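Local coordinates for sensor-type histidine kinase prrB (Mycobacterium tuberculosis, PDB 1YSR), which probably uses ATP to phosphorylate a histidine in PrrB/PrrA two-component signalling, this chain being its C-terminal ATP-binding domain, at residues A120-A123 with Q124-G128; E93-V96 with V97-F101; V51-A54 with I55-V59. All blocks are in the same frame, centred on the assembly; numbering follows the deposited sequence.

Along the chain, contact 3 comes first, buried in the middle of helix 44-61, followed by contact 2 on the short helix 94-98 and contact 1 at the C-terminal end of helix 117-125. Contacts 1 and 2 touch directly: A120 CB lies 3.9 Å from F98 CD1. Contact 3 stays apart from both, its nearest atoms about 7 Å from contact 1 and about 6 Å from contact 2. N57 and N53 of contact 3 lie on the helix that carries the N box and, in related kinases, lines the ATP pocket. Contact 2 leads into the unmodelled loop 103-113, where the ATP lid is expected, and contact 1 closes the helix that follows it.

Contact 1: residues A120-A123 with Q124-G128; sequences AQQA and QLHGG
A123, whose small methyl suits its buried place near the end of helix 117-125, offers its carbonyl to the residues that finish the helix: A123 O accepts G128 N at 2.8 Å, and H126 N adds a weak bond to the same oxygen. The G128 bond, together with G127 N to Q124 O, forms a Schellman motif, whose C-prime residue G127 has a positive phi (67°) that is easily adopted without a side chain. Q122 meets the same end with backbone and side chain. H126 ND1 donates to Q122 O at 2.7 Å on an almost straight bond (173°), the oxygen in the imidazole plane but ND1 above the carbonyl plane, and H126 N reaches Q122 O from the opposite face at 3.1 Å. H126 NE2 is paired with L43 N, just ahead of helix 44-61. The Q122 amide, folded back by its bent chain, sets OE1 3.7 Å from H126 CE1, the two planes 62° apart, and Q122 NE2 lies 3.6 Å from L125 CD1. OE1 is buried without a hydrogen-bond partner. Q124 N bonds A120 O at 3.0 Å, and the bent Q124 chain folds back over A120 O, its CD 3.1 Å away; which end of the amide faces that oxygen is doubtful.

Contact 2: residues E93-V96 with V97-F101; sequences ERQV and VFERF
V96 lays its CG1 methyl over one face of the R100 guanidinium, 3.6 Å from R100 NH1. With CG1 anti to its backbone N (chi1 166°), the valine points this branch along the helix toward the arginine, whose chain bends at chi3 (-64°) to bring the flat group round. The overlap is a van der Waals contact with no hydrogen bond in it; the charged end is anchored elsewhere, R100 NH2 donating to L114 O. On a neighbouring flank Q95 and E99 meet one turn apart: Q95 CG is 3.2 Å from E99 OE2, and the amide and carboxylate planes stand 64° apart, so they do not stack. Long polar chains suit this exposed side. The inner side needs apolar residues instead. V97 sets CG2 3.3 Å from E93 O, while F98 approaches the backbone of R94, F98 CD2 to R94 O being 3.4 Å. F98 N also bonds R94 O at 3.0 Å. Further in, V97 packs on L114 and L116, and the F98 ring wedges among A120, A130 and L132. Backbone bonds between V97 and L116 and between R100 and A117 join this helix and the residues just after it to the chain entering helix 117-125, and R94 is tied to N134 of strand 129-134. The sequence FERF and its place just ahead of the unmodelled loop are those of the F box of histidine kinases.

Contact 3: residues V51-A54 with I55-V59; sequences VDNA and IANAV
N57 reaches back one turn to N53 on helix 44-61, which carries the N box of the Bergerat ATP-binding fold shared by histidine kinases, DNA gyrase B and HSP90. N57 CB sits 3.4 Å from N53 O, and N57 CG, anti to the carbonyl carbon (chi1 -86°), lies 3.5 Å from the same N53 O. N57 ND2 then donates to N53 O at 2.8 Å, from above the carbonyl plane, while N57 N takes N53 O from the opposite face at 2.9 Å; one carbonyl thus serves two donors. The other branch, N57 OD1, accepts from G115 N, beyond the unmodelled loop, and N53 ND2 is bonded to S102 OG. An asparagine suits the place of N57 because its amide can give with one end and receive with the other. In related kinases the matching asparagine helps hold the magnesium of the nucleotide, and N57 is probably its counterpart. The N53 amide crosses that of N57 at an angle, the two planes nearly perpendicular (81°), and the two ND2 groups, both donors, only pass each other. I55 sets CG1 3.3 Å from V51 O and carries CD1 on to V51 CG1 at 4.0 Å. Toward helix 10-24 and strand 77-84 the helix is apolar: V51 and I55 pack on the former, and A54, small enough to let the helix lie close to the strand, meets I82. Elsewhere D52 is paired with R48 in a salt bridge. One turn on from A54, A58 N bonds A54 O, and the A58 CB methyl rests 3.5 Å from A54 O.

Contact 1: residues A120-A123 with Q124-G128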
# COMPACT_ATOMS: atom_id res chain seq x y z
N ALA A 120 -9.58 14.54 -4.42
CA ALA A 120 -8.91 15.46 -5.33
C ALA A 120 -7.49 15.80 -4.91
O ALA A 120 -6.58 15.87 -5.75
CB ALA A 120 -9.77 16.75 -5.50
N GLN A 121 -7.30 16.01 -3.62
CA GLN A 121 -5.99 16.33 -3.08
C GLN A 121 -4.97 15.22 -3.41
O GLN A 121 -3.85 15.47 -3.84
CB GLN A 121 -6.10 16.49 -1.57
CG GLN A 121 -4.90 17.11 -0.87
CD GLN A 121 -4.85 16.71 0.60
OE1 GLN A 121 -3.79 16.32 1.10
NE2 GLN A 121 -5.98 16.79 1.29
N GLN A 122 -5.35 13.99 -3.13
CA GLN A 122 -4.47 12.84 -3.47
C GLN A 122 -4.20 12.69 -4.97
O GLN A 122 -3.05 12.44 -5.41
CB GLN A 122 -5.03 11.57 -2.80
CG GLN A 122 -4.94 11.60 -1.31
CD GLN A 122 -3.47 11.68 -0.88
OE1 GLN A 122 -2.59 11.08 -1.52
NE2 GLN A 122 -3.21 12.46 0.14
N ALA A 123 -5.22 12.89 -5.80
CA ALA A 123 -5.05 12.83 -7.23
C ALA A 123 -4.00 13.86 -7.69
O ALA A 123 -3.11 13.55 -8.49
CB ALA A 123 -6.37 13.02 -7.92
N GLN A 124 -4.10 15.07 -7.15
CA GLN A 124 -3.20 16.15 -7.52
C GLN A 124 -1.76 15.86 -7.07
O GLN A 124 -0.83 16.05 -7.85
CB GLN A 124 -3.70 17.50 -7.01
CG GLN A 124 -4.59 18.28 -8.05
CD GLN A 124 -6.12 18.05 -7.92
OE1 GLN A 124 -6.65 17.06 -8.44
NE2 GLN A 124 -6.83 18.99 -7.28
N LEU A 125 -1.60 15.31 -5.86
CA LEU A 125 -0.28 14.91 -5.33
C LEU A 125 0.38 13.89 -6.22
O LEU A 125 1.61 13.81 -6.27
CB LEU A 125 -0.40 14.36 -3.89
CG LEU A 125 -0.58 15.39 -2.78
CD1 LEU A 125 -0.83 14.67 -1.45
CD2 LEU A 125 0.64 16.30 -2.62
N HIS A 126 -0.42 13.12 -6.96
CA HIS A 126 0.11 12.11 -7.90
C HIS A 126 0.17 12.63 -9.34
O HIS A 126 0.42 11.87 -10.25
CB HIS A 126 -0.69 10.78 -7.81
CG HIS A 126 -0.52 10.07 -6.51
ND1 HIS A 126 -1.19 10.42 -5.37
CD2 HIS A 126 0.31 9.06 -6.16
CE1 HIS A 126 -0.81 9.65 -4.37
NE2 HIS A 126 0.11 8.81 -4.83
N GLY A 127 -0.07 13.93 -9.53
CA GLY A 127 -0.07 14.47 -10.89
C GLY A 127 -1.18 13.98 -11.79
O GLY A 127 -1.04 13.92 -12.98
N GLY A 128 -2.30 13.60 -11.19
CA GLY A 128 -3.41 13.12 -11.98
C GLY A 128 -4.65 13.93 -11.63
O GLY A 128 -4.55 15.00 -11.02

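Contact 2: residues E93-V96 with V97-F101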
# COMPACT_ATOMS: atom_id res chain seq x y z
N GLU A 93 -23.32 19.49 -10.09
CA GLU A 93 -22.87 19.57 -8.68
C GLU A 93 -21.45 18.99 -8.41
O GLU A 93 -20.95 19.03 -7.27
CB GLU A 93 -23.88 18.92 -7.75
CG GLU A 93 -25.17 19.70 -7.67
CD GLU A 93 -26.24 19.12 -6.76
OE1 GLU A 93 -25.98 18.10 -6.08
OE2 GLU A 93 -27.35 19.73 -6.67
N ARG A 94 -20.82 18.50 -9.44
CA ARG A 94 -19.57 17.76 -9.28
C ARG A 94 -18.43 18.61 -8.69
O ARG A 94 -17.76 18.22 -7.70
CB ARG A 94 -19.19 17.17 -10.61
CG ARG A 94 -20.15 16.10 -11.01
CD ARG A 94 -19.97 15.75 -12.39
NE ARG A 94 -20.88 14.66 -12.82
CZ ARG A 94 -20.97 14.25 -14.10
NH1 ARG A 94 -20.26 14.84 -15.06
NH2 ARG A 94 -21.79 13.25 -14.44
N GLN A 95 -18.26 19.80 -9.24
CA GLN A 95 -17.21 20.70 -8.74
C GLN A 95 -17.39 21.05 -7.25
O GLN A 95 -16.45 20.97 -6.46
CB GLN A 95 -17.13 21.93 -9.62
CG GLN A 95 -16.03 22.96 -9.18
CD GLN A 95 -16.01 24.18 -10.08
OE1 GLN A 95 -16.97 24.42 -10.81
NE2 GLN A 95 -14.89 24.94 -10.06
N VAL A 96 -18.58 21.42 -6.83
CA VAL A 96 -18.80 21.76 -5.43
C VAL A 96 -18.49 20.57 -4.54
O VAL A 96 -17.98 20.70 -3.42
CB VAL A 96 -20.23 22.30 -5.19
CG1 VAL A 96 -20.60 22.34 -3.68
CG2 VAL A 96 -20.34 23.70 -5.79
N VAL A 97 -18.80 19.38 -5.04
CA VAL A 97 -18.53 18.20 -4.25
C VAL A 97 -16.99 18.03 -4.09
O VAL A 97 -16.51 17.79 -3.02
CB VAL A 97 -19.26 16.98 -4.85
CG1 VAL A 97 -18.75 15.67 -4.30
CG2 VAL A 97 -20.77 17.11 -4.55
N PHE A 98 -16.24 18.23 -5.15
CA PHE A 98 -14.78 18.13 -5.06
C PHE A 98 -14.10 19.22 -4.21
O PHE A 98 -13.00 19.02 -3.72
CB PHE A 98 -14.13 18.08 -6.43
CG PHE A 98 -14.14 16.72 -7.03
CD1 PHE A 98 -13.46 15.67 -6.39
CD2 PHE A 98 -14.87 16.46 -8.19
CE1 PHE A 98 -13.48 14.41 -6.92
CE2 PHE A 98 -14.88 15.19 -8.74
CZ PHE A 98 -14.17 14.13 -8.08
N GLU A 99 -14.77 20.37 -4.06
CA GLU A 99 -14.22 21.46 -3.29
C GLU A 99 -14.50 21.30 -1.79
O GLU A 99 -14.05 22.13 -0.99
CB GLU A 99 -14.80 22.79 -3.79
CG GLU A 99 -14.36 23.29 -5.17
CD GLU A 99 -15.26 24.43 -5.71
OE1 GLU A 99 -16.24 24.84 -5.02
OE2 GLU A 99 -15.02 24.90 -6.85
N ARG A 100 -15.24 20.26 -1.41
CA ARG A 100 -15.65 20.03 -0.01
C ARG A 100 -15.02 18.78 0.57
O ARG A 100 -14.95 17.77 -0.12
CB ARG A 100 -17.17 19.78 0.09
CG ARG A 100 -18.05 20.97 0.00
CD ARG A 100 -19.36 20.70 0.75
NE ARG A 100 -20.13 19.61 0.13
CZ ARG A 100 -21.31 19.77 -0.49
NH1 ARG A 100 -21.87 20.98 -0.57
NH2 ARG A 100 -21.93 18.71 -1.03
N PHE A 101 -14.66 18.84 1.87
CA PHE A 101 -14.26 17.68 2.66
C PHE A 101 -15.50 17.03 3.26
O PHE A 101 -16.46 17.73 3.57
CB PHE A 101 -13.22 18.07 3.74
CG PHE A 101 -11.89 18.49 3.16
CD1 PHE A 101 -10.90 17.53 2.93
CD2 PHE A 101 -11.64 19.82 2.82
CE1 PHE A 101 -9.68 17.88 2.36
CE2 PHE A 101 -10.40 20.19 2.25
CZ PHE A 101 -9.42 19.21 2.02

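Contact 3: residues V51-A54 with I55-V59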
# COMPACT_ATOMS: atom_id res chain seq x y z
N VAL A 51 -9.44 6.20 -1.73
CA VAL A 51 -10.40 5.09 -2.00
C VAL A 51 -11.36 4.90 -0.84
O VAL A 51 -12.57 4.78 -1.04
CB VAL A 51 -9.66 3.79 -2.37
CG1 VAL A 51 -10.65 2.66 -2.52
CG2 VAL A 51 -8.91 3.97 -3.71
N ASP A 52 -10.83 4.87 0.39
CA ASP A 52 -11.65 4.80 1.59
C ASP A 52 -12.67 5.91 1.63
O ASP A 52 -13.83 5.64 1.95
CB ASP A 52 -10.77 4.89 2.88
CG ASP A 52 -9.92 3.65 3.13
OD1 ASP A 52 -10.14 2.62 2.47
OD2 ASP A 52 -9.00 3.69 4.03
N ASN A 53 -12.25 7.14 1.32
CA ASN A 53 -13.12 8.28 1.39
C ASN A 53 -14.26 8.14 0.33
O ASN A 53 -15.42 8.51 0.59
CB ASN A 53 -12.31 9.55 1.13
CG ASN A 53 -13.09 10.83 1.40
OD1 ASN A 53 -13.21 11.69 0.53
ND2 ASN A 53 -13.60 10.98 2.63
N ALA A 54 -13.89 7.68 -0.86
CA ALA A 54 -14.85 7.51 -1.97
C ALA A 54 -15.90 6.46 -1.56
O ALA A 54 -17.12 6.68 -1.74
CB ALA A 54 -14.13 7.08 -3.21
N ILE A 55 -15.46 5.32 -1.00
CA ILE A 55 -16.45 4.34 -0.47
C ILE A 55 -17.33 4.90 0.63
O ILE A 55 -18.53 4.71 0.62
CB ILE A 55 -15.74 3.10 0.00
CG1 ILE A 55 -14.97 2.45 -1.17
CG2 ILE A 55 -16.71 2.11 0.63
CD1 ILE A 55 -13.98 1.30 -0.74
N ALA A 56 -16.75 5.68 1.55
CA ALA A 56 -17.52 6.22 2.62
C ALA A 56 -18.56 7.22 2.16
O ALA A 56 -19.70 7.22 2.63
CB ALA A 56 -16.58 6.82 3.70
N ASN A 57 -18.21 8.02 1.18
CA ASN A 57 -19.14 8.96 0.65
C ASN A 57 -20.26 8.24 -0.08
O ASN A 57 -21.40 8.65 -0.01
CB ASN A 57 -18.41 9.95 -0.24
CG ASN A 57 -17.84 11.09 0.57
OD1 ASN A 57 -18.60 11.93 0.99
ND2 ASN A 57 -16.55 11.03 0.94
N ALA A 58 -19.92 7.19 -0.80
CA ALA A 58 -20.95 6.44 -1.57
C ALA A 58 -22.00 5.87 -0.59
O ALA A 58 -23.23 5.97 -0.79
CB ALA A 58 -20.29 5.33 -2.36
N VAL A 59 -21.51 5.35 0.53
CA VAL A 59 -22.37 4.66 1.51
C VAL A 59 -23.06 5.67 2.39
O VAL A 59 -24.28 5.67 2.48
CB VAL A 59 -21.57 3.69 2.40
CG1 VAL A 59 -22.49 3.12 3.48
CG2 VAL A 59 -20.99 2.58 1.56